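Eukaryotic initiation factor 4F subunit P150 (Saccharomyces cerevisiae, PDB 2VSO) is a scaffold subunit of the eIF4F cap-binding complex from which the translation apparatus assembles, the chain here being its eIF4A-binding middle (MIF4G) domain. Local coordinates at residues C[40-45]-C[81-85]; C[137-142]-C[196-200]; C[141-145]-C[208-213]; C[225-229]-C[277-282]. All coordinates share one frame; numbering follows the deposited sequence.

Overall arrangement
The four contacts follow the chain along one all-helical MIF4G domain, from contact 1 near the N-terminal helices to contact 4 at the far end, their centres about 34 Å apart. Contact 1 is the one touched by the other protein of the assembly, consistent with an eIF4A-binding surface. Its centre lies about 23 Å from that of contact 2, with nearest atoms about 5 Å apart. Contacts 2 and 3 share W141 and T142 and have centres about 12 Å apart. Contacts 3 and 4 use the N- and C-terminal ends of helix 211-228, about 25 Å apart between centres. F198 CE1 meets F228 CD2 at 3.7 Å, linking contacts 2 and 4.

Contact 1: residues C[40-45]-C[81-85]; sequences MKSLLN and QIFLK
L44 and K85 lie alongside each other with their chains running in opposite senses, and L44 CD1 rests 3.4 Å from K85 CG, so that the lysine methylenes cover the leucine. Bends at chi2 (-70°) and chi4 then carry the ammonium group past L44 to N45, where K85 NZ donates to N45 OD1 at 2.6 Å. Lysine and asparagine meet nearly perpendicularly, the nitrogen standing 34° out of the plane of the amide carbonyl. A water adds a second tie: it accepts from K85 NZ at 2.9 Å and donates to the backbone O of K41. One helix turn earlier, Q81 and M40 cross obliquely, though their detailed fit is doubtful. Turns at chi2 and chi3 curl the thioether of M40 round to I82, its CE 4.2 Å from I82 CG1. The two helix segments cross at -47° with axes 10.8 Å apart, a spacing bridged by the lysine and methionine chains. Outside the pair, L44 and I82 both pack on L99 of helix 93-106, and L44 also meets I59 of helix 52-64. Helix 33-45 thus packs against helices 52-64, 73-88 and 93-106, while its N45 amide bonds through OD1 and ND2 to the backbone of the other protein chain.

Contact 2: residues C[137-142]-C[196-200]; sequences FDKGWT and ECFRR
F137 and C197 mark the closest backbone approach, CA to CA 8.6 Å, just before helix 122-139 ends and G140, with a positive phi of 77°, turns the chain into the extended run that holds W141 and T142. F137 reaches across with CG anti to its own nitrogen, and its outer edge meets R200, CZ lying 3.4 Å from R200 CB close to the ring plane. E196 OE1 approaches F137 CD2 obliquely to 3.4 Å, the carboxylate standing nearly upright to the phenyl plane. In this all-helical, HEAT-type MIF4G domain the contact bridges helices 122-139 and 191-206 across helix 163-185, where F137 touches L176 and both W141 and C197 touch V177. Replacing F137 by an alanine would probably open a gap beside C197 and leave the methylenes of R200 packed only against W141 in this contact. R200 CG touches both aromatics, 3.9 Å from F137 CZ and 4.0 Å from W141 CH2. R200 NE lies 4.2 Å above one face of the indole, toward its rim. Because R200 CZ is 5.1 Å from the centroid of the five-membered ring of W141, any cation-pi attraction is weak; planes 74° apart exclude parallel stacking.

Contact 3: residues C[141-145]-C[208-213]; sequences WTDKL and SPSEET
D143 and S210 carry this contact, joined through both oxygens of the aspartate. S210 OG donates to D143 OD1 at 2.5 Å, and S210 N donates to D143 OD2 at 3.2 Å with an N-H...O angle of 154°. Both bonds use syn lone pairs, so the hydroxyl and the backbone N-H enter on the side where the two carboxylate oxygens face each other. The aspartate extends straight to them, CG anti to the backbone N (chi1 180°), whereas S210 has OG tucked between its own N and carbonyl carbon (chi1 70°), which keeps hydroxyl and N-H on one side of the residue. T213 OG1, in the first turn of the helix, lies 2.9 Å from D143 OD1; this bond is weak and its proton may go elsewhere. A water also lies near that hydroxyl: it accepts from W141 NE1 at 3.0 Å and stands 3.3 Å from T213 OG1. K170 of helix 163-185 supplies a further donor, its NZ bonding to S210 OG and to the backbone O of D143, so the serine hydroxyl is held by both carboxylate and lysine. At the rim, K144 CD packs loosely on S208 OG at 3.9 Å. S210 is the N-cap of helix 211-228, so the buried carboxylate sits at the positive end of the helix dipole. That end and the donors would probably stabilise its negative charge, with K170 acting indirectly and nearby D204 opposing. The bonds from S210 tie the loop after helix 122-139 to the start of helix 211-228.

Contact 4: residues C[225-229]-C[277-282]; sequences GEQFE and RHDKNW
E229 and W282 meet through two torsions: the glutamate leaves with CG anti to its nitrogen and then bends at chi2 (62°), while chi1 -53° of W282 sets CG anti to its own carbonyl carbon, which lays the indole along residues 225-226. E229 OE1 thereby comes to the nitrogen edge of the ring and accepts from W282 NE1 at 3.0 Å, with an N-H...O angle of 143°. The same carboxylate faces R277, and the two flat groups are nearly parallel. That salt bridge is loose, its bonds weak, with E229 OE2 3.2 Å from R277 NH2 and E229 OE1 3.3 Å from R277 NE. The stronger partner of R277 is D247 of helix 242-257, reached through NH2, so the arginine joins two carboxylates.

The indole is sandwiched. Over one face E226 CA sits 3.8 Å from the centroid of the five-membered ring in a CH-pi contact, and because G225 has no side chain W282 CH2 can approach its CA to 3.6 Å. R277 CB covers the opposite face, 3.5 Å above the plane and toward the rim. With an alanine at W282, E229 OE1 would probably lose its indole donor and a gap would open between G225 and R277.

After helix 264-278, N281 with positive phi turns the chain back, and W282 bonds through its backbone to L276. In this HEAT-type helical domain, the segment after helix 264-278 thus folds back, W282 packing on the end of helix 211-228.

Contact 1: residues C[40-45]-C[81-85]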
# COMPACT_ATOMS: atom_id res chain seq x y z
N MET C 40 -22.29 -14.76 1.82
CA MET C 40 -20.86 -15.01 1.98
C MET C 40 -20.00 -13.90 1.39
O MET C 40 -18.98 -13.54 1.97
CB MET C 40 -20.47 -16.36 1.40
CG MET C 40 -20.74 -17.53 2.31
SD MET C 40 -19.83 -17.45 3.86
CE MET C 40 -18.15 -17.72 3.29
N LYS C 41 -20.40 -13.36 0.23
CA LYS C 41 -19.72 -12.19 -0.31
C LYS C 41 -19.75 -11.09 0.73
O LYS C 41 -18.74 -10.45 1.03
CB LYS C 41 -20.39 -11.68 -1.59
CG LYS C 41 -19.80 -12.25 -2.86
CD LYS C 41 -20.45 -11.60 -4.09
CE LYS C 41 -20.11 -12.35 -5.36
NZ LYS C 41 -20.27 -13.83 -5.18
N SER C 42 -20.94 -10.85 1.26
CA SER C 42 -21.14 -9.79 2.23
C SER C 42 -20.31 -10.05 3.48
O SER C 42 -19.68 -9.14 4.01
CB SER C 42 -22.63 -9.67 2.59
OG SER C 42 -22.90 -8.43 3.24
N LEU C 43 -20.29 -11.29 3.94
CA LEU C 43 -19.53 -11.59 5.14
C LEU C 43 -18.01 -11.58 4.92
O LEU C 43 -17.26 -11.23 5.81
CB LEU C 43 -19.99 -12.90 5.75
CG LEU C 43 -21.37 -12.78 6.39
CD1 LEU C 43 -21.97 -14.15 6.68
CD2 LEU C 43 -21.27 -11.95 7.65
N LEU C 44 -17.57 -11.94 3.72
CA LEU C 44 -16.14 -11.95 3.45
C LEU C 44 -15.60 -10.53 3.18
O LEU C 44 -14.44 -10.24 3.46
CB LEU C 44 -15.83 -12.90 2.30
CG LEU C 44 -15.86 -14.37 2.71
CD1 LEU C 44 -15.42 -15.26 1.57
CD2 LEU C 44 -15.00 -14.63 3.94
N ASN C 45 -16.45 -9.66 2.64
CA ASN C 45 -16.10 -8.26 2.39
C ASN C 45 -16.00 -7.47 3.69
O ASN C 45 -15.34 -6.44 3.74
CB ASN C 45 -17.15 -7.58 1.50
CG ASN C 45 -17.04 -7.98 0.05
OD1 ASN C 45 -15.96 -8.33 -0.45
ND2 ASN C 45 -18.18 -7.94 -0.65
N GLN C 81 -15.53 -20.66 -1.16
CA GLN C 81 -15.63 -19.22 -1.29
C GLN C 81 -14.56 -18.50 -0.48
O GLN C 81 -14.14 -17.41 -0.84
CB GLN C 81 -17.01 -18.75 -0.85
CG GLN C 81 -18.06 -18.84 -1.91
CD GLN C 81 -19.38 -18.26 -1.44
OE1 GLN C 81 -19.49 -17.05 -1.22
NE2 GLN C 81 -20.39 -19.11 -1.29
N ILE C 82 -14.16 -19.10 0.64
CA ILE C 82 -13.11 -18.52 1.47
C ILE C 82 -11.80 -18.60 0.72
O ILE C 82 -10.98 -17.68 0.79
CB ILE C 82 -12.96 -19.23 2.82
CG1 ILE C 82 -14.22 -19.03 3.67
CG2 ILE C 82 -11.76 -18.68 3.57
CD1 ILE C 82 -14.18 -19.73 5.00
N PHE C 83 -11.60 -19.69 -0.01
CA PHE C 83 -10.41 -19.84 -0.85
C PHE C 83 -10.39 -18.84 -1.99
O PHE C 83 -9.36 -18.22 -2.27
CB PHE C 83 -10.28 -21.25 -1.40
CG PHE C 83 -9.51 -22.18 -0.52
CD1 PHE C 83 -8.29 -22.70 -0.92
CD2 PHE C 83 -10.00 -22.53 0.73
CE1 PHE C 83 -7.59 -23.58 -0.11
CE2 PHE C 83 -9.29 -23.40 1.55
CZ PHE C 83 -8.08 -23.91 1.13
N LEU C 84 -11.52 -18.68 -2.66
CA LEU C 84 -11.60 -17.71 -3.75
C LEU C 84 -11.29 -16.30 -3.23
O LEU C 84 -10.55 -15.55 -3.87
CB LEU C 84 -12.98 -17.77 -4.43
CG LEU C 84 -13.30 -19.11 -5.11
CD1 LEU C 84 -14.73 -19.13 -5.62
CD2 LEU C 84 -12.35 -19.41 -6.24
N LYS C 85 -11.82 -15.95 -2.06
CA LYS C 85 -11.52 -14.68 -1.41
C LYS C 85 -10.05 -14.58 -1.04
O LYS C 85 -9.40 -13.59 -1.35
CB LYS C 85 -12.36 -14.50 -0.14
CG LYS C 85 -13.31 -13.29 -0.16
CD LYS C 85 -12.54 -11.99 -0.10
CE LYS C 85 -13.28 -10.84 -0.76
NZ LYS C 85 -14.12 -10.07 0.19
O HOH W 1 -16.64 -10.96 -1.02

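Contact 2: residues C[137-142]-C[196-200]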
# COMPACT_ATOMS: atom_id res chain seq x y z
N PHE C 137 -5.40 -26.00 -6.78
CA PHE C 137 -4.01 -26.17 -7.20
C PHE C 137 -3.95 -26.77 -8.59
O PHE C 137 -3.24 -26.28 -9.46
CB PHE C 137 -3.24 -27.05 -6.20
CG PHE C 137 -1.74 -26.93 -6.30
CD1 PHE C 137 -1.08 -25.81 -5.78
CD2 PHE C 137 -0.99 -27.93 -6.91
CE1 PHE C 137 0.31 -25.69 -5.87
CE2 PHE C 137 0.39 -27.82 -7.00
CZ PHE C 137 1.05 -26.70 -6.47
N ASP C 138 -4.71 -27.84 -8.79
CA ASP C 138 -4.67 -28.59 -10.05
C ASP C 138 -4.96 -27.73 -11.28
O ASP C 138 -4.35 -27.94 -12.33
CB ASP C 138 -5.61 -29.80 -9.99
CG ASP C 138 -5.16 -30.85 -8.98
OD1 ASP C 138 -4.23 -30.59 -8.19
OD2 ASP C 138 -5.75 -31.96 -8.99
N LYS C 139 -5.88 -26.78 -11.15
CA LYS C 139 -6.13 -25.80 -12.22
C LYS C 139 -4.84 -25.23 -12.80
O LYS C 139 -4.71 -25.07 -14.02
CB LYS C 139 -7.01 -24.65 -11.72
CG LYS C 139 -8.31 -25.08 -11.06
CD LYS C 139 -9.21 -23.88 -10.88
CE LYS C 139 -10.37 -24.18 -9.95
NZ LYS C 139 -11.12 -22.93 -9.61
N GLY C 140 -3.88 -24.91 -11.93
CA GLY C 140 -2.56 -24.49 -12.36
C GLY C 140 -2.46 -23.07 -12.88
O GLY C 140 -3.40 -22.28 -12.76
N TRP C 141 -1.31 -22.74 -13.45
CA TRP C 141 -1.04 -21.40 -13.95
C TRP C 141 0.36 -21.35 -14.58
O TRP C 141 1.14 -22.28 -14.39
CB TRP C 141 -1.20 -20.35 -12.83
CG TRP C 141 -0.09 -20.34 -11.80
CD1 TRP C 141 1.07 -19.62 -11.86
CD2 TRP C 141 -0.04 -21.07 -10.57
NE1 TRP C 141 1.84 -19.86 -10.74
CE2 TRP C 141 1.18 -20.75 -9.94
CE3 TRP C 141 -0.91 -21.98 -9.94
CZ2 TRP C 141 1.56 -21.30 -8.71
CZ3 TRP C 141 -0.54 -22.51 -8.72
CH2 TRP C 141 0.69 -22.17 -8.11
N THR C 142 0.66 -20.29 -15.33
CA THR C 142 1.99 -20.14 -15.92
C THR C 142 2.77 -19.00 -15.28
O THR C 142 2.20 -17.96 -14.93
CB THR C 142 1.95 -19.95 -17.47
OG1 THR C 142 1.18 -18.79 -17.80
CG2 THR C 142 1.36 -21.18 -18.17
N GLU C 196 3.97 -30.22 -2.34
CA GLU C 196 3.47 -30.12 -3.69
C GLU C 196 3.61 -28.67 -4.09
O GLU C 196 3.85 -28.35 -5.24
CB GLU C 196 2.02 -30.58 -3.75
CG GLU C 196 1.57 -31.14 -5.09
CD GLU C 196 0.13 -31.59 -5.07
OE1 GLU C 196 -0.67 -31.13 -5.92
OE2 GLU C 196 -0.21 -32.39 -4.18
N CYS C 197 3.49 -27.81 -3.09
CA CYS C 197 3.62 -26.36 -3.27
C CYS C 197 5.05 -25.94 -3.63
O CYS C 197 5.27 -25.33 -4.68
CB CYS C 197 3.18 -25.65 -2.01
SG CYS C 197 2.36 -24.14 -2.33
N PHE C 198 6.00 -26.27 -2.76
CA PHE C 198 7.41 -26.04 -3.05
C PHE C 198 7.82 -26.74 -4.34
O PHE C 198 8.64 -26.22 -5.10
CB PHE C 198 8.29 -26.53 -1.89
CG PHE C 198 8.34 -25.57 -0.72
CD1 PHE C 198 7.90 -25.97 0.54
CD2 PHE C 198 8.83 -24.28 -0.87
CE1 PHE C 198 7.95 -25.10 1.61
CE2 PHE C 198 8.87 -23.40 0.21
CZ PHE C 198 8.44 -23.81 1.45
N ARG C 199 7.25 -27.91 -4.58
CA ARG C 199 7.49 -28.68 -5.79
C ARG C 199 7.15 -27.86 -7.03
O ARG C 199 7.89 -27.85 -8.01
CB ARG C 199 6.65 -29.94 -5.75
CG ARG C 199 7.19 -31.14 -6.51
CD ARG C 199 6.24 -32.33 -6.33
NE ARG C 199 6.60 -33.47 -7.17
CZ ARG C 199 7.45 -34.42 -6.81
NH1 ARG C 199 8.04 -34.37 -5.63
NH2 ARG C 199 7.72 -35.43 -7.64
N ARG C 200 6.02 -27.15 -6.98
CA ARG C 200 5.56 -26.34 -8.09
C ARG C 200 6.41 -25.10 -8.28
O ARG C 200 6.71 -24.72 -9.42
CB ARG C 200 4.10 -25.93 -7.86
CG ARG C 200 3.56 -24.88 -8.83
CD ARG C 200 3.45 -25.40 -10.25
NE ARG C 200 3.25 -24.31 -11.20
CZ ARG C 200 3.32 -24.44 -12.53
NH1 ARG C 200 3.58 -25.63 -13.07
NH2 ARG C 200 3.13 -23.39 -13.31

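Contact 3: residues C[141-145]-C[208-213]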
# COMPACT_ATOMS: atom_id res chain seq x y z
N TRP C 141 -1.31 -22.74 -13.45
CA TRP C 141 -1.04 -21.40 -13.95
C TRP C 141 0.36 -21.35 -14.58
O TRP C 141 1.14 -22.28 -14.39
CB TRP C 141 -1.20 -20.35 -12.83
CG TRP C 141 -0.09 -20.34 -11.80
CD1 TRP C 141 1.07 -19.62 -11.86
CD2 TRP C 141 -0.04 -21.07 -10.57
NE1 TRP C 141 1.84 -19.86 -10.74
CE2 TRP C 141 1.18 -20.75 -9.94
CE3 TRP C 141 -0.91 -21.98 -9.94
CZ2 TRP C 141 1.56 -21.30 -8.71
CZ3 TRP C 141 -0.54 -22.51 -8.72
CH2 TRP C 141 0.69 -22.17 -8.11
N THR C 142 0.66 -20.29 -15.33
CA THR C 142 1.99 -20.14 -15.92
C THR C 142 2.77 -19.00 -15.28
O THR C 142 2.20 -17.96 -14.93
CB THR C 142 1.95 -19.95 -17.47
OG1 THR C 142 1.18 -18.79 -17.80
CG2 THR C 142 1.36 -21.18 -18.17
N ASP C 143 4.08 -19.18 -15.13
CA ASP C 143 4.93 -18.14 -14.57
C ASP C 143 5.23 -17.02 -15.58
O ASP C 143 5.11 -15.84 -15.26
CB ASP C 143 6.24 -18.72 -14.04
CG ASP C 143 7.15 -17.66 -13.44
OD1 ASP C 143 6.61 -16.65 -12.94
OD2 ASP C 143 8.38 -17.83 -13.48
N LYS C 144 5.62 -17.41 -16.79
CA LYS C 144 5.98 -16.43 -17.81
C LYS C 144 4.75 -15.86 -18.48
O LYS C 144 3.91 -16.59 -19.00
CB LYS C 144 6.90 -17.06 -18.86
CG LYS C 144 8.31 -17.33 -18.35
CD LYS C 144 9.25 -17.69 -19.49
CE LYS C 144 8.79 -18.94 -20.22
NZ LYS C 144 9.81 -19.40 -21.20
N LEU C 145 4.64 -14.53 -18.46
CA LEU C 145 3.51 -13.85 -19.07
C LEU C 145 3.90 -13.25 -20.42
O LEU C 145 5.05 -12.85 -20.61
CB LEU C 145 2.97 -12.78 -18.13
N SER C 208 13.96 -19.79 -15.59
CA SER C 208 13.95 -18.32 -15.65
C SER C 208 12.77 -17.73 -14.88
O SER C 208 11.74 -17.40 -15.46
CB SER C 208 13.97 -17.82 -17.09
OG SER C 208 12.69 -17.91 -17.70
N PRO C 209 12.94 -17.57 -13.56
CA PRO C 209 11.88 -17.20 -12.61
C PRO C 209 11.54 -15.72 -12.69
O PRO C 209 12.45 -14.90 -12.78
CB PRO C 209 12.50 -17.51 -11.24
CG PRO C 209 13.84 -18.20 -11.53
CD PRO C 209 14.24 -17.74 -12.88
N SER C 210 10.25 -15.40 -12.65
CA SER C 210 9.82 -14.01 -12.64
C SER C 210 9.97 -13.45 -11.23
O SER C 210 10.16 -14.20 -10.28
CB SER C 210 8.38 -13.88 -13.12
OG SER C 210 7.48 -14.42 -12.17
N GLU C 211 9.90 -12.14 -11.09
CA GLU C 211 10.11 -11.55 -9.78
C GLU C 211 8.95 -11.78 -8.80
O GLU C 211 9.17 -11.87 -7.59
CB GLU C 211 10.49 -10.07 -9.90
CG GLU C 211 11.93 -9.90 -10.37
CD GLU C 211 12.46 -8.50 -10.19
OE1 GLU C 211 11.66 -7.58 -9.91
OE2 GLU C 211 13.69 -8.32 -10.34
N GLU C 212 7.74 -11.91 -9.32
CA GLU C 212 6.59 -12.24 -8.48
C GLU C 212 6.73 -13.64 -7.86
O GLU C 212 6.37 -13.86 -6.71
CB GLU C 212 5.29 -12.15 -9.27
CG GLU C 212 5.16 -10.89 -10.11
CD GLU C 212 3.81 -10.81 -10.77
OE1 GLU C 212 2.95 -11.67 -10.47
OE2 GLU C 212 3.60 -9.89 -11.60
N THR C 213 7.25 -14.59 -8.64
CA THR C 213 7.44 -15.95 -8.16
C THR C 213 8.47 -16.02 -7.04
O THR C 213 8.24 -16.63 -6.00
CB THR C 213 7.83 -16.90 -9.31
OG1 THR C 213 6.67 -17.16 -10.11
CG2 THR C 213 8.34 -18.21 -8.77
O HOH W 2 4.83 -19.86 -10.24

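Contact 4: residues C[225-229]-C[277-282]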
# COMPACT_ATOMS: atom_id res chain seq x y z
N GLY C 225 9.08 -21.72 6.56
CA GLY C 225 10.37 -22.38 6.37
C GLY C 225 10.90 -23.13 7.59
O GLY C 225 11.37 -24.26 7.46
N GLU C 226 10.86 -22.51 8.76
CA GLU C 226 11.31 -23.17 9.98
C GLU C 226 10.49 -24.42 10.27
O GLU C 226 11.04 -25.49 10.43
CB GLU C 226 11.26 -22.23 11.18
CG GLU C 226 11.88 -22.86 12.43
CD GLU C 226 12.01 -21.90 13.61
OE1 GLU C 226 11.68 -20.70 13.47
OE2 GLU C 226 12.45 -22.35 14.69
N GLN C 227 9.18 -24.25 10.36
CA GLN C 227 8.26 -25.35 10.65
C GLN C 227 8.41 -26.51 9.67
O GLN C 227 8.44 -27.67 10.07
CB GLN C 227 6.83 -24.83 10.66
CG GLN C 227 5.79 -25.89 10.54
CD GLN C 227 4.40 -25.31 10.48
OE1 GLN C 227 4.21 -24.10 10.40
NE2 GLN C 227 3.40 -26.19 10.52
N PHE C 228 8.54 -26.18 8.39
CA PHE C 228 8.70 -27.18 7.33
C PHE C 228 9.99 -27.97 7.45
O PHE C 228 10.11 -29.06 6.91
CB PHE C 228 8.67 -26.51 5.96
CG PHE C 228 8.59 -27.48 4.82
CD1 PHE C 228 7.48 -28.31 4.67
CD2 PHE C 228 9.61 -27.56 3.89
CE1 PHE C 228 7.40 -29.20 3.61
CE2 PHE C 228 9.54 -28.45 2.83
CZ PHE C 228 8.43 -29.27 2.69
N GLU C 229 10.96 -27.39 8.14
CA GLU C 229 12.27 -28.01 8.30
C GLU C 229 12.10 -29.48 8.66
O GLU C 229 12.77 -30.35 8.11
CB GLU C 229 13.06 -27.29 9.38
CG GLU C 229 14.55 -27.41 9.21
CD GLU C 229 15.01 -26.78 7.93
OE1 GLU C 229 14.84 -25.56 7.79
OE2 GLU C 229 15.55 -27.50 7.06
N ARG C 277 18.29 -19.13 7.16
CA ARG C 277 18.17 -20.57 7.31
C ARG C 277 19.51 -21.21 7.65
O ARG C 277 19.60 -22.04 8.54
CB ARG C 277 17.53 -21.23 6.07
CG ARG C 277 18.03 -22.63 5.81
CD ARG C 277 16.92 -23.58 5.36
NE ARG C 277 17.23 -25.00 5.61
CZ ARG C 277 17.76 -25.82 4.71
NH1 ARG C 277 18.07 -25.38 3.50
NH2 ARG C 277 18.00 -27.08 5.02
N HIS C 278 20.55 -20.79 6.95
CA HIS C 278 21.86 -21.42 7.09
C HIS C 278 22.68 -20.95 8.29
O HIS C 278 23.21 -21.77 9.04
CB HIS C 278 22.65 -21.24 5.79
CG HIS C 278 23.98 -21.92 5.82
ND1 HIS C 278 25.15 -21.24 6.09
CD2 HIS C 278 24.33 -23.21 5.62
CE1 HIS C 278 26.16 -22.09 6.05
NE2 HIS C 278 25.69 -23.29 5.77
N ASP C 279 22.80 -19.64 8.47
CA ASP C 279 23.69 -19.09 9.49
C ASP C 279 22.99 -18.81 10.81
O ASP C 279 23.52 -19.12 11.87
CB ASP C 279 24.35 -17.80 8.99
CG ASP C 279 25.22 -18.02 7.77
OD1 ASP C 279 25.16 -17.17 6.85
OD2 ASP C 279 25.96 -19.03 7.73
N LYS C 280 21.82 -18.20 10.75
CA LYS C 280 21.10 -17.77 11.95
C LYS C 280 20.17 -18.87 12.46
O LYS C 280 19.68 -18.82 13.58
CB LYS C 280 20.32 -16.48 11.68
CG LYS C 280 21.19 -15.24 11.48
CD LYS C 280 22.13 -15.03 12.67
CE LYS C 280 23.04 -13.82 12.48
NZ LYS C 280 22.31 -12.53 12.60
N ASN C 281 19.94 -19.87 11.61
CA ASN C 281 19.08 -21.00 11.91
C ASN C 281 17.64 -20.64 12.30
O ASN C 281 17.04 -21.30 13.15
CB ASN C 281 19.72 -21.90 12.96
CG ASN C 281 19.39 -23.37 12.74
OD1 ASN C 281 18.37 -23.71 12.16
ND2 ASN C 281 20.27 -24.24 13.21
N TRP C 282 17.10 -19.60 11.67
CA TRP C 282 15.72 -19.15 11.89
C TRP C 282 15.56 -18.42 13.22
O TRP C 282 14.46 -18.03 13.59
CB TRP C 282 14.71 -20.31 11.80
CG TRP C 282 14.77 -21.16 10.55
CD1 TRP C 282 15.30 -22.40 10.44
CD2 TRP C 282 14.27 -20.82 9.25
NE1 TRP C 282 15.17 -22.86 9.16
CE2 TRP C 282 14.54 -21.91 8.41
CE3 TRP C 282 13.62 -19.70 8.72
CZ2 TRP C 282 14.18 -21.91 7.06
CZ3 TRP C 282 13.27 -19.71 7.38
CH2 TRP C 282 13.55 -20.80 6.57